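Local structure of p800 reaction center core protein (5V8K) at residues P395-R398 with M399-F402; V438-F441 with Y442-I445; A483-N486 with S487-L491; P454-F457 with Y458-G461. The protein forms the homodimeric core of a heliobacterial photosynthetic reaction centre, holding bacteriochlorophyll g pigments and a [4Fe-4S] cluster for light-driven electron transfer. One frame throughout, in Å; residues are numbered along the deposited sequence.

Interaction 1: residues P395-R398 with M399-F402; sequences PMWR and MVFF. With GBF (Bacteriochlorophyll g), chain T.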
# COMPACT_ATOMS: atom_id res chain seq x y z
N PRO A 395 9.68 -8.52 16.83
CA PRO A 395 8.41 -8.61 17.58
C PRO A 395 8.23 -9.95 18.30
O PRO A 395 7.60 -9.98 19.37
CB PRO A 395 7.32 -8.39 16.52
CG PRO A 395 7.98 -8.56 15.19
CD PRO A 395 9.47 -8.24 15.41
N MET A 396 8.79 -11.05 17.79
CA MET A 396 8.63 -12.35 18.43
C MET A 396 9.31 -12.39 19.80
O MET A 396 8.73 -12.90 20.78
CB MET A 396 9.17 -13.47 17.54
CG MET A 396 8.44 -13.58 16.22
SD MET A 396 9.09 -14.86 15.12
CE MET A 396 8.58 -16.25 16.06
N TRP A 397 10.54 -11.89 19.89
CA TRP A 397 11.20 -11.93 21.18
C TRP A 397 10.65 -10.88 22.14
O TRP A 397 10.73 -11.06 23.36
CB TRP A 397 12.71 -11.79 21.03
CG TRP A 397 13.32 -13.05 20.48
CD1 TRP A 397 13.85 -13.22 19.23
CD2 TRP A 397 13.45 -14.32 21.14
NE1 TRP A 397 14.32 -14.49 19.08
CE2 TRP A 397 14.10 -15.19 20.24
CE3 TRP A 397 13.10 -14.80 22.40
CZ2 TRP A 397 14.36 -16.54 20.54
CZ3 TRP A 397 13.40 -16.14 22.72
CH2 TRP A 397 14.02 -16.99 21.78
N ARG A 398 9.98 -9.84 21.62
CA ARG A 398 9.27 -8.92 22.50
C ARG A 398 8.01 -9.55 23.11
O ARG A 398 7.69 -9.30 24.28
CB ARG A 398 8.95 -7.63 21.74
CG ARG A 398 10.21 -6.77 21.43
CD ARG A 398 9.87 -5.64 20.48
NE ARG A 398 9.03 -4.62 21.09
CZ ARG A 398 8.78 -3.45 20.52
NH1 ARG A 398 9.31 -3.17 19.35
NH2 ARG A 398 8.05 -2.51 21.14
N MET A 399 7.27 -10.37 22.33
CA MET A 399 6.19 -11.20 22.88
C MET A 399 6.67 -11.97 24.09
O MET A 399 6.01 -11.99 25.14
CB MET A 399 5.65 -12.20 21.83
CG MET A 399 4.63 -11.68 20.86
SD MET A 399 3.84 -13.04 19.88
CE MET A 399 5.08 -13.53 18.70
N VAL A 400 7.82 -12.62 23.94
CA VAL A 400 8.34 -13.52 24.96
C VAL A 400 8.79 -12.76 26.20
O VAL A 400 8.51 -13.18 27.33
CB VAL A 400 9.49 -14.36 24.37
CG1 VAL A 400 10.14 -15.21 25.46
CG2 VAL A 400 8.97 -15.22 23.23
N PHE A 401 9.53 -11.65 26.04
CA PHE A 401 10.26 -11.03 27.15
C PHE A 401 9.83 -9.61 27.53
O PHE A 401 10.22 -9.15 28.62
CB PHE A 401 11.76 -11.01 26.84
CG PHE A 401 12.42 -12.36 26.90
CD1 PHE A 401 12.30 -13.17 28.02
CD2 PHE A 401 13.17 -12.81 25.83
CE1 PHE A 401 12.92 -14.42 28.09
CE2 PHE A 401 13.78 -14.06 25.87
CZ PHE A 401 13.65 -14.88 27.00
N PHE A 402 9.04 -8.93 26.71
CA PHE A 402 8.60 -7.56 26.98
C PHE A 402 7.13 -7.43 27.36
O PHE A 402 6.63 -6.30 27.45
CB PHE A 402 8.86 -6.67 25.76
CG PHE A 402 10.31 -6.30 25.53
CD1 PHE A 402 11.30 -7.27 25.46
CD2 PHE A 402 10.66 -4.98 25.29
CE1 PHE A 402 12.62 -6.92 25.21
CE2 PHE A 402 11.97 -4.64 25.03
CZ PHE A 402 12.95 -5.60 24.98
MG GBF T . 10.93 -21.79 20.69
CHA GBF T . 10.08 -22.72 23.97
CHB GBF T . 10.32 -18.64 21.49
CHC GBF T . 12.36 -21.12 17.67
CHD GBF T . 11.62 -25.30 20.11
NA GBF T . 10.34 -20.88 22.35
C1A GBF T . 10.06 -21.27 23.59
C2A GBF T . 9.88 -20.27 24.67
C3A GBF T . 9.46 -19.13 23.73
C4A GBF T . 10.07 -19.58 22.44
CMA GBF T . 7.95 -18.99 23.57
CAA GBF T . 11.15 -20.06 25.52
CBA GBF T . 12.31 -19.40 24.76
CGA GBF T . 13.45 -19.16 25.72
O1A GBF T . 13.25 -18.62 26.80
O2A GBF T . 14.76 -19.03 25.10
NB GBF T . 11.46 -20.05 19.77
C1B GBF T . 10.98 -18.84 20.17
C2B GBF T . 11.38 -17.90 19.25
C3B GBF T . 11.97 -18.59 18.20
C4B GBF T . 11.88 -19.97 18.50
CMB GBF T . 11.22 -16.40 19.39
CAB GBF T . 12.54 -17.85 17.07
CBB GBF T . 13.38 -18.28 16.15
NC GBF T . 11.80 -22.96 19.26
C1C GBF T . 12.28 -22.54 18.09
C2C GBF T . 12.76 -23.42 17.00
C3C GBF T . 12.54 -24.57 17.87
C4C GBF T . 11.97 -24.30 19.10
CMC GBF T . 11.72 -23.41 15.85
CAC GBF T . 12.86 -25.93 17.40
CBC GBF T . 13.49 -26.15 16.04
ND GBF T . 10.93 -23.57 21.65
C1D GBF T . 11.13 -24.86 21.43
C2D GBF T . 10.84 -25.97 22.58
C3D GBF T . 10.46 -24.95 23.46
C4D GBF T . 10.49 -23.61 22.97
CMD GBF T . 10.95 -27.45 22.70
CAD GBF T . 10.12 -24.87 24.90
OBD GBF T . 9.78 -25.76 25.75
CBD GBF T . 9.73 -23.45 25.21
CGD GBF T . 8.27 -23.24 25.48
O1D GBF T . 7.46 -22.99 24.60
O2D GBF T . 7.74 -23.35 26.81
CED GBF T . 6.52 -24.09 26.92
C1 GBF T . 15.86 -18.37 25.72
C2 GBF T . 16.71 -17.85 24.59
C3 GBF T . 17.55 -18.64 23.90
C4 GBF T . 17.70 -20.10 24.24
C5 GBF T . 18.36 -18.07 22.76
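The rings of Trp397 and Phe401 lie rim to rim, one helical turn apart, in nearly parallel planes (9°); Trp397 CE3 meets Phe401 CE2 at 3.6 Å. Over one face of the indole sits the methyl CMB of a bacteriochlorophyll g, 3.2 Å from Trp397 CE2, while Val400 CG1 lies over a face of the Phe401 ring. With CG set beside the backbone N in both residues (chi1 -73° and -72°), the two rings point the same way, and with Val400 they line the pigment's pocket at the end of helix 376-401. Phe402 takes the aliphatic part of Arg398 on one face: Arg398 CG stands 4.2 Å from the ring centroid in a CH-pi contact. The far end of Arg398 goes elsewhere, its NH2 to Glu548 and Ser545 of the second subunit and its NH1 to an 8(1)-OH-chlorophyll aF. Phe402 N still bonds to Arg398 O at 2.8 Å. Helix 437-447 packs against Pro395 and Met399, helix 258-291 against Met396 and Val400, and helix 311-344 against Trp397 and Phe402.

Interaction 2: residues V438-F441 with Y442-I445; sequences VDQF and YLAI. With DGG (1-[glycerolylphosphonyl]-2-[8-(2-hexyl-cyclopropyl)-octanal-1-yl]-3-[hexadecanal-1-yl]-glycerol), chain B.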
# COMPACT_ATOMS: atom_id res chain seq x y z
N VAL A 438 -0.32 -9.44 22.22
CA VAL A 438 -1.01 -9.81 20.97
C VAL A 438 -0.67 -8.81 19.86
O VAL A 438 -0.60 -9.17 18.68
CB VAL A 438 -2.54 -9.96 21.19
CG1 VAL A 438 -3.26 -8.61 21.28
CG2 VAL A 438 -3.11 -10.79 20.10
N ASP A 439 -0.40 -7.55 20.21
CA ASP A 439 -0.10 -6.58 19.17
C ASP A 439 1.29 -6.81 18.58
O ASP A 439 1.52 -6.55 17.41
CB ASP A 439 -0.27 -5.17 19.74
CG ASP A 439 -1.75 -4.82 20.04
OD1 ASP A 439 -2.67 -5.48 19.48
OD2 ASP A 439 -2.00 -3.88 20.83
N GLN A 440 2.20 -7.41 19.36
CA GLN A 440 3.49 -7.84 18.81
C GLN A 440 3.33 -9.12 17.98
O GLN A 440 4.10 -9.34 17.04
CB GLN A 440 4.51 -8.05 19.93
CG GLN A 440 4.93 -6.77 20.64
CD GLN A 440 5.63 -5.80 19.70
OE1 GLN A 440 6.60 -6.16 19.01
NE2 GLN A 440 5.13 -4.58 19.64
N PHE A 441 2.37 -9.97 18.32
CA PHE A 441 2.03 -11.09 17.44
C PHE A 441 1.65 -10.59 16.05
O PHE A 441 2.17 -11.08 15.05
CB PHE A 441 0.90 -11.92 18.04
CG PHE A 441 0.20 -12.79 17.03
CD1 PHE A 441 0.77 -13.96 16.62
CD2 PHE A 441 -0.97 -12.37 16.44
CE1 PHE A 441 0.17 -14.76 15.67
CE2 PHE A 441 -1.60 -13.15 15.45
CZ PHE A 441 -1.04 -14.36 15.06
N TYR A 442 0.73 -9.62 15.97
CA TYR A 442 0.34 -9.09 14.66
C TYR A 442 1.56 -8.53 13.94
O TYR A 442 1.67 -8.68 12.71
CB TYR A 442 -0.71 -7.98 14.79
CG TYR A 442 -1.97 -8.35 15.50
CD1 TYR A 442 -2.64 -9.53 15.22
CD2 TYR A 442 -2.49 -7.52 16.48
CE1 TYR A 442 -3.77 -9.87 15.90
CE2 TYR A 442 -3.66 -7.85 17.17
CZ TYR A 442 -4.31 -9.04 16.86
OH TYR A 442 -5.45 -9.44 17.56
N LEU A 443 2.43 -7.81 14.67
CA LEU A 443 3.54 -7.16 14.01
C LEU A 443 4.50 -8.20 13.44
O LEU A 443 5.07 -8.00 12.37
CB LEU A 443 4.27 -6.21 15.00
CG LEU A 443 5.36 -5.28 14.49
CD1 LEU A 443 4.82 -4.37 13.37
CD2 LEU A 443 6.00 -4.41 15.58
N ALA A 444 4.68 -9.32 14.13
CA ALA A 444 5.53 -10.36 13.57
C ALA A 444 4.92 -10.94 12.29
O ALA A 444 5.63 -11.20 11.31
CB ALA A 444 5.79 -11.45 14.61
N ILE A 445 3.58 -11.07 12.24
CA ILE A 445 2.91 -11.51 11.02
C ILE A 445 3.22 -10.55 9.87
O ILE A 445 3.52 -10.97 8.76
CB ILE A 445 1.40 -11.63 11.24
CG1 ILE A 445 1.06 -12.73 12.29
CG2 ILE A 445 0.69 -11.89 9.91
CD1 ILE A 445 1.39 -14.18 11.83
C11 DGG B . -12.45 -11.95 7.30
C10 DGG B . -13.10 -12.18 8.64
C9 DGG B . -12.20 -13.07 9.48
C8 DGG B . -10.78 -12.54 9.59
C7 DGG B . -9.78 -13.57 10.08
C6 DGG B . -9.80 -13.86 11.57
C5 DGG B . -10.30 -12.67 12.35
C4 DGG B . -10.42 -12.98 13.83
C3 DGG B . -10.91 -11.75 14.57
C2 DGG B . -10.97 -11.99 16.06
C1 DGG B . -11.52 -10.77 16.74
O1 DGG B . -12.25 -10.03 16.16
O17 DGG B . -11.19 -10.45 18.08
C17 DGG B . -11.89 -9.47 18.81
C19 DGG B . -11.47 -9.57 20.28
O19 DGG B . -10.10 -9.19 20.42
C21 DGG B . -9.16 -10.14 20.93
O21 DGG B . -9.54 -10.76 21.88
C22 DGG B . -7.83 -10.33 20.23
C23 DGG B . -7.96 -10.93 18.82
C24 DGG B . -7.21 -12.24 18.55
C25 DGG B . -7.98 -13.35 17.82
C26 DGG B . -7.12 -14.26 16.95
C27 DGG B . -6.76 -13.59 15.64
C28 DGG B . -5.84 -14.43 14.78
C29 DGG B . -5.79 -13.94 13.35
C30 DGG B . -5.10 -12.61 13.07
C31 DGG B . -4.05 -12.76 11.99
C32 DGG B . -3.49 -14.16 11.95
C33 DGG B . -2.45 -14.33 10.88
C18 DGG B . -12.33 -8.70 21.17
P DGG B . -13.17 -6.48 21.89
OP1 DGG B . -12.98 -6.96 23.27
OP2 DGG B . -12.17 -7.31 21.00
OP3 DGG B . -14.47 -6.72 21.22
OP4 DGG B . -12.92 -4.93 21.79
C40 DGG B . -14.01 -4.02 21.66
C41 DGG B . -14.01 -2.91 22.74
O42 DGG B . -13.30 -3.31 23.90
C43 DGG B . -15.42 -2.41 23.14
O44 DGG B . -16.16 -2.07 21.97
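Tyr442 lies against Val438, one turn earlier on the helix, with the carbonyl O of Val438 over one face of its ring and Val438 CG2 3.9 Å from Tyr442 CZ. At the ring's edge Asp439 OD1 comes within 3.5 Å of Tyr442 CE2. The Phe441 ring meets Tyr442 obliquely, planes at 64°, with Phe441 CD2 3.5 Å from Tyr442 CD1. Phe441 also takes Ile445 CG1 over a face, 4.1 Å from its centroid; CG anti to the backbone N (chi1 162°) carries this ring down the helix to that branch. One acyl chain of the lipid comes next: Tyr442 OH approaches DGG C23 at 3.2 Å, and Phe441 CZ approaches DGG C32 at 4.0 Å. Were Tyr442 an alanine, a gap would probably open between Val438, Phe441 and the acyl chain, and the lipid would lose the hydroxyl end now beside C23. Farther out, Lys579 holds Asp439 OD2 in a salt bridge, and Tyr542 of the second subunit bonds to the Asp439 carbonyl. Regular i to i+4 backbone bonds, such as Ile445 N to Phe441 O, fix the spacing of these side chains. The result is one face of a membrane helix serving as part of a phospholipid pocket, close to the subunit interface.

Interaction 3: residues A483-N486 with S487-L491; sequences ATFN and SHNPL. With GBF (Bacteriochlorophyll g), chain Y.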
# COMPACT_ATOMS: atom_id res chain seq x y z
N ALA A 483 24.82 -20.56 -16.07
CA ALA A 483 25.51 -21.83 -16.29
C ALA A 483 25.62 -22.63 -14.99
O ALA A 483 25.25 -23.80 -14.94
CB ALA A 483 26.90 -21.57 -16.89
N THR A 484 26.10 -22.00 -13.91
CA THR A 484 26.29 -22.75 -12.67
C THR A 484 24.97 -22.99 -11.93
O THR A 484 24.87 -23.93 -11.13
CB THR A 484 27.29 -22.02 -11.76
OG1 THR A 484 26.83 -20.70 -11.50
CG2 THR A 484 28.59 -21.88 -12.46
N PHE A 485 23.96 -22.18 -12.19
CA PHE A 485 22.61 -22.49 -11.71
C PHE A 485 22.10 -23.79 -12.35
O PHE A 485 21.65 -24.72 -11.66
CB PHE A 485 21.70 -21.30 -12.02
CG PHE A 485 20.29 -21.43 -11.58
CD1 PHE A 485 19.35 -22.02 -12.41
CD2 PHE A 485 19.88 -20.90 -10.38
CE1 PHE A 485 18.00 -22.11 -12.01
CE2 PHE A 485 18.56 -20.98 -9.98
CZ PHE A 485 17.61 -21.60 -10.82
N ASN A 486 22.22 -23.87 -13.67
CA ASN A 486 21.74 -25.04 -14.39
C ASN A 486 22.51 -26.29 -14.01
O ASN A 486 21.93 -27.37 -13.88
CB ASN A 486 21.85 -24.81 -15.90
CG ASN A 486 20.78 -23.87 -16.38
OD1 ASN A 486 19.86 -23.57 -15.65
ND2 ASN A 486 20.89 -23.43 -17.61
N SER A 487 23.80 -26.16 -13.77
CA SER A 487 24.58 -27.35 -13.48
C SER A 487 24.66 -27.67 -12.00
O SER A 487 24.88 -28.83 -11.66
CB SER A 487 25.99 -27.17 -14.08
OG SER A 487 26.70 -26.20 -13.33
N HIS A 488 24.47 -26.70 -11.09
CA HIS A 488 24.63 -26.99 -9.66
C HIS A 488 23.46 -26.65 -8.76
O HIS A 488 23.49 -27.07 -7.60
CB HIS A 488 25.88 -26.28 -9.10
CG HIS A 488 27.15 -26.91 -9.55
ND1 HIS A 488 27.67 -26.71 -10.80
CD2 HIS A 488 27.99 -27.77 -8.92
CE1 HIS A 488 28.78 -27.42 -10.93
NE2 HIS A 488 29.00 -28.06 -9.80
N ASN A 489 22.44 -25.93 -9.21
CA ASN A 489 21.33 -25.61 -8.32
C ASN A 489 20.13 -26.51 -8.58
O ASN A 489 19.51 -26.40 -9.65
CB ASN A 489 20.94 -24.14 -8.45
CG ASN A 489 19.99 -23.74 -7.40
OD1 ASN A 489 19.33 -24.59 -6.80
ND2 ASN A 489 19.93 -22.44 -7.11
N PRO A 490 19.75 -27.38 -7.64
CA PRO A 490 18.56 -28.23 -7.85
C PRO A 490 17.28 -27.46 -8.17
O PRO A 490 16.35 -28.04 -8.76
CB PRO A 490 18.42 -29.00 -6.54
CG PRO A 490 19.70 -28.82 -5.79
CD PRO A 490 20.49 -27.72 -6.41
N LEU A 491 17.21 -26.19 -7.82
CA LEU A 491 16.05 -25.38 -8.16
C LEU A 491 15.82 -25.28 -9.67
O LEU A 491 14.72 -24.90 -10.09
CB LEU A 491 16.21 -23.95 -7.61
CG LEU A 491 15.08 -22.96 -7.80
CD1 LEU A 491 13.85 -23.44 -7.08
CD2 LEU A 491 15.46 -21.63 -7.25
MG GBF Y . 20.50 -23.73 0.99
CHA GBF Y . 20.68 -26.39 -1.25
CHB GBF Y . 19.37 -21.83 -1.51
CHC GBF Y . 19.73 -21.45 3.45
CHD GBF Y . 20.90 -26.21 3.58
NA GBF Y . 20.14 -24.03 -0.95
C1A GBF Y . 20.43 -25.03 -1.80
C2A GBF Y . 19.92 -24.90 -3.21
C3A GBF Y . 19.91 -23.39 -3.28
C4A GBF Y . 19.79 -23.08 -1.83
CMA GBF Y . 21.25 -22.86 -3.84
CAA GBF Y . 18.58 -25.52 -3.62
CBA GBF Y . 17.51 -25.34 -2.55
CGA GBF Y . 16.85 -23.97 -2.58
O1A GBF Y . 16.70 -23.32 -3.60
O2A GBF Y . 16.24 -23.48 -1.37
NB GBF Y . 19.63 -21.90 0.95
C1B GBF Y . 19.30 -21.23 -0.16
C2B GBF Y . 18.83 -19.98 0.23
C3B GBF Y . 18.93 -19.88 1.60
C4B GBF Y . 19.48 -21.09 2.03
CMB GBF Y . 18.29 -18.89 -0.67
CAB GBF Y . 18.49 -18.65 2.28
CBB GBF Y . 18.34 -18.39 3.54
NC GBF Y . 20.35 -23.84 3.02
C1C GBF Y . 20.09 -22.82 3.85
C2C GBF Y . 20.09 -22.90 5.33
C3C GBF Y . 20.42 -24.34 5.21
C4C GBF Y . 20.58 -24.82 3.91
CMC GBF Y . 21.23 -22.01 5.85
CAC GBF Y . 20.60 -25.24 6.37
CBC GBF Y . 20.44 -24.77 7.78
ND GBF Y . 20.73 -25.72 1.25
C1D GBF Y . 20.90 -26.64 2.18
C2D GBF Y . 21.12 -28.20 1.82
C3D GBF Y . 21.00 -27.88 0.49
C4D GBF Y . 20.78 -26.53 0.13
CMD GBF Y . 21.34 -29.50 2.54
CAD GBF Y . 21.27 -28.61 -0.76
OBD GBF Y . 21.20 -29.85 -1.07
CBD GBF Y . 20.99 -27.68 -1.89
CGD GBF Y . 22.20 -27.58 -2.75
O1D GBF Y . 23.11 -26.76 -2.52
O2D GBF Y . 22.32 -28.50 -3.84
CED GBF Y . 23.52 -28.42 -4.60
C1 GBF Y . 15.62 -22.20 -1.35
C2 GBF Y . 14.76 -22.13 -0.12
C3 GBF Y . 14.13 -21.01 0.21
C4 GBF Y . 14.31 -19.78 -0.62
C5 GBF Y . 13.26 -20.97 1.44
C6 GBF Y . 13.98 -20.17 2.55
C7 GBF Y . 13.10 -20.02 3.78
C8 GBF Y . 13.58 -20.11 5.04
C9 GBF Y . 15.05 -20.34 5.32
C10 GBF Y . 12.70 -19.91 6.25
C11 GBF Y . 11.39 -20.61 6.23
C12 GBF Y . 10.74 -20.64 7.60
C13 GBF Y . 9.65 -21.40 7.84
C14 GBF Y . 9.06 -21.39 9.21
C15 GBF Y . 9.01 -22.24 6.75
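Phe485 and Asn489 meet where helix 475-488 ends and an Asx turn begins: Asn489 OD1 accepts the backbone N of Leu491 at 2.8 Å, the donor standing above the carbonyl plane. The last helical carbonyls are taken up in order. Ala483 O receives Ser487 N, Thr484 O receives His488 N, and Phe485 O receives Asn489 N at 2.8 Å. Ser487 OG and His488 ND1 share a hydrogen bond of 2.8 Å whose direction is not settled, and this ties together two exposed side chains. Thr484 OG1 finds its main partner in the carbonyl of Lys373. The Asn489 amide is buried and used at both ends, since ND2 bonds to Tyr458 OH and more weakly to Glu378 while OD1 serves the turn. The backbone sets Asn489 CB over a face of the Phe485 ring, and a chi1 of -170° swings the amide away from the backbone N, with ND2 near Phe485 CE2 and OD1 beside a bacteriochlorophyll g. Leu491 CD2 sits at the edge of the same ring, near its plane. Beyond the turn the pigment's ester closes in, with its O2D 3.2 Å from Pro490 CD.

Interaction 4: residues P454-F457 with Y458-G461; sequences PAWF and YIDG. With CA (calcium ion), chain C; GBF (Bacteriochlorophyll g), chain Y.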
# COMPACT_ATOMS: atom_id res chain seq x y z
N PRO A 454 10.92 -12.34 -0.52
CA PRO A 454 12.19 -12.70 -1.16
C PRO A 454 12.34 -14.19 -1.41
O PRO A 454 12.99 -14.60 -2.38
CB PRO A 454 13.25 -12.20 -0.15
CG PRO A 454 12.53 -11.42 0.81
CD PRO A 454 11.14 -11.72 0.81
N ALA A 455 11.87 -15.02 -0.48
CA ALA A 455 11.94 -16.46 -0.69
C ALA A 455 11.15 -16.86 -1.93
O ALA A 455 11.65 -17.60 -2.78
CB ALA A 455 11.40 -17.19 0.53
N TRP A 456 9.95 -16.31 -2.10
CA TRP A 456 9.15 -16.63 -3.27
C TRP A 456 9.81 -16.14 -4.56
O TRP A 456 9.93 -16.89 -5.54
CB TRP A 456 7.73 -16.06 -3.15
CG TRP A 456 7.03 -16.25 -4.47
CD1 TRP A 456 6.77 -15.30 -5.38
CD2 TRP A 456 6.62 -17.50 -5.07
NE1 TRP A 456 6.22 -15.85 -6.52
CE2 TRP A 456 6.12 -17.21 -6.35
CE3 TRP A 456 6.65 -18.83 -4.65
CZ2 TRP A 456 5.62 -18.21 -7.22
CZ3 TRP A 456 6.17 -19.82 -5.51
CH2 TRP A 456 5.65 -19.51 -6.77
N PHE A 457 10.24 -14.88 -4.58
CA PHE A 457 10.90 -14.35 -5.77
C PHE A 457 12.12 -15.20 -6.12
O PHE A 457 12.31 -15.53 -7.29
CB PHE A 457 11.28 -12.88 -5.57
CG PHE A 457 10.08 -11.95 -5.46
CD1 PHE A 457 9.00 -12.06 -6.31
CD2 PHE A 457 10.03 -10.99 -4.45
CE1 PHE A 457 7.90 -11.20 -6.17
CE2 PHE A 457 8.99 -10.15 -4.33
CZ PHE A 457 7.91 -10.25 -5.16
N TYR A 458 12.88 -15.64 -5.13
CA TYR A 458 14.02 -16.51 -5.43
C TYR A 458 13.56 -17.83 -6.03
O TYR A 458 14.08 -18.28 -7.07
CB TYR A 458 14.85 -16.74 -4.18
CG TYR A 458 15.96 -17.71 -4.41
CD1 TYR A 458 17.15 -17.30 -5.00
CD2 TYR A 458 15.85 -19.03 -4.04
CE1 TYR A 458 18.17 -18.20 -5.25
CE2 TYR A 458 16.88 -19.93 -4.27
CZ TYR A 458 18.03 -19.51 -4.90
OH TYR A 458 19.09 -20.39 -5.15
N ILE A 459 12.60 -18.49 -5.38
CA ILE A 459 12.19 -19.83 -5.77
C ILE A 459 11.59 -19.82 -7.18
O ILE A 459 11.77 -20.76 -7.94
CB ILE A 459 11.22 -20.39 -4.71
CG1 ILE A 459 12.02 -20.87 -3.49
CG2 ILE A 459 10.32 -21.51 -5.27
CD1 ILE A 459 11.15 -21.11 -2.27
N ASP A 460 10.89 -18.76 -7.53
CA ASP A 460 10.32 -18.66 -8.86
C ASP A 460 11.31 -18.17 -9.91
O ASP A 460 10.87 -17.81 -11.00
CB ASP A 460 9.11 -17.73 -8.87
CG ASP A 460 7.97 -18.27 -9.76
OD1 ASP A 460 7.88 -19.49 -9.96
OD2 ASP A 460 7.19 -17.45 -10.27
N GLY A 461 12.61 -18.13 -9.63
CA GLY A 461 13.58 -17.84 -10.67
C GLY A 461 13.83 -16.37 -10.98
O GLY A 461 14.40 -16.07 -12.04
CA CA C . 5.27 -17.93 -11.67
MG GBF Y . 20.50 -23.73 0.99
CHA GBF Y . 20.68 -26.39 -1.25
CHB GBF Y . 19.37 -21.83 -1.51
CHC GBF Y . 19.73 -21.45 3.45
CHD GBF Y . 20.90 -26.21 3.58
NA GBF Y . 20.14 -24.03 -0.95
C1A GBF Y . 20.43 -25.03 -1.80
C2A GBF Y . 19.92 -24.90 -3.21
C3A GBF Y . 19.91 -23.39 -3.28
C4A GBF Y . 19.79 -23.08 -1.83
CMA GBF Y . 21.25 -22.86 -3.84
CAA GBF Y . 18.58 -25.52 -3.62
CBA GBF Y . 17.51 -25.34 -2.55
CGA GBF Y . 16.85 -23.97 -2.58
O1A GBF Y . 16.70 -23.32 -3.60
O2A GBF Y . 16.24 -23.48 -1.37
NB GBF Y . 19.63 -21.90 0.95
C1B GBF Y . 19.30 -21.23 -0.16
C2B GBF Y . 18.83 -19.98 0.23
C3B GBF Y . 18.93 -19.88 1.60
C4B GBF Y . 19.48 -21.09 2.03
CMB GBF Y . 18.29 -18.89 -0.67
CAB GBF Y . 18.49 -18.65 2.28
CBB GBF Y . 18.34 -18.39 3.54
NC GBF Y . 20.35 -23.84 3.02
C1C GBF Y . 20.09 -22.82 3.85
C2C GBF Y . 20.09 -22.90 5.33
C3C GBF Y . 20.42 -24.34 5.21
C4C GBF Y . 20.58 -24.82 3.91
CMC GBF Y . 21.23 -22.01 5.85
CAC GBF Y . 20.60 -25.24 6.37
CBC GBF Y . 20.44 -24.77 7.78
ND GBF Y . 20.73 -25.72 1.25
C1D GBF Y . 20.90 -26.64 2.18
C2D GBF Y . 21.12 -28.20 1.82
C3D GBF Y . 21.00 -27.88 0.49
C4D GBF Y . 20.78 -26.53 0.13
CMD GBF Y . 21.34 -29.50 2.54
CAD GBF Y . 21.27 -28.61 -0.76
OBD GBF Y . 21.20 -29.85 -1.07
CBD GBF Y . 20.99 -27.68 -1.89
CGD GBF Y . 22.20 -27.58 -2.75
O1D GBF Y . 23.11 -26.76 -2.52
O2D GBF Y . 22.32 -28.50 -3.84
CED GBF Y . 23.52 -28.42 -4.60
C1 GBF Y . 15.62 -22.20 -1.35
C2 GBF Y . 14.76 -22.13 -0.12
C3 GBF Y . 14.13 -21.01 0.21
C4 GBF Y . 14.31 -19.78 -0.62
C5 GBF Y . 13.26 -20.97 1.44
C6 GBF Y . 13.98 -20.17 2.55
C7 GBF Y . 13.10 -20.02 3.78
C8 GBF Y . 13.58 -20.11 5.04
C9 GBF Y . 15.05 -20.34 5.32
C10 GBF Y . 12.70 -19.91 6.25
C11 GBF Y . 11.39 -20.61 6.23
C12 GBF Y . 10.74 -20.64 7.60
C13 GBF Y . 9.65 -21.40 7.84
C14 GBF Y . 9.06 -21.39 9.21
C15 GBF Y . 9.01 -22.24 6.75
O HOH W 1 5.58 -20.26 -10.77
O HOH W 2 6.97 -18.57 -13.16
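Helix 449-459 keeps its i to i+4 bonds through Tyr458 N to Pro454 O, Ile459 N to Ala455 O and Asp460 N to Trp456 O, then stops in a Schellman motif, where Gly461 takes a positive phi of 84°, Gly461 N bonds to Tyr458 O and Cys462 N to Phe457 O. The Asp460 side chain runs alongside the Trp456 indole, the carboxylate plane 32° from the ring's. Asp460 CB stands over a face of the indole, 4.3 Å from the centroid of the six-membered ring, and Asp460 CG is 3.5 Å from Trp456 CZ2. Beyond the ring, Asp460 OD2 binds the calcium ion at 2.4 Å and hydrogen-bonds to Tyr505 OH, while OD1 accepts a bond from water 1, itself a calcium ligand. Gln509 OE1 and Leu597 O complete the protein ligands, and Lys261 forms a salt bridge to OD1. With an alanine in place of Trp456, a gap would probably open beside the carboxylate, and its plane would be less firmly fixed. Tyr458, its CG anti to the backbone N (chi1 175°), reaches a bacteriochlorophyll g: its CE2 is 3.5 Å from O1A of the pigment, and the methyl CMB lies over one face of the ring. Ile459 CD1 touches methyl C4 of the pigment's tail at 3.8 Å. Helix 575-599 lies against Trp456 and Phe457, helix 258-291 against Ala455 and Ile459, and helix 376-401 against Pro454 and Tyr458.

Overall arrangement
Along the chain the order is interaction 1, interaction 2, interaction 4, interaction 3, all in the part of the protein related to photosystem I PsaA/PsaB. Interactions 1 and 2, centres 10 Å apart, pack helix 376-401 against helix 437-447, with Pro395 CG on Ala444 CA at 3.4 Å, and both touch the second subunit. Helix 449-459 follows directly in the chain and carries interaction 4, its centre 25 Å from that of interaction 2. Helix 475-488 comes next, bringing interaction 3 to 15 Å from interaction 4, centre to centre; these two share one bacteriochlorophyll g. Helices 437-447, 449-459 and 475-488 thus lead from the subunit interface to a pigment pocket near the calcium site.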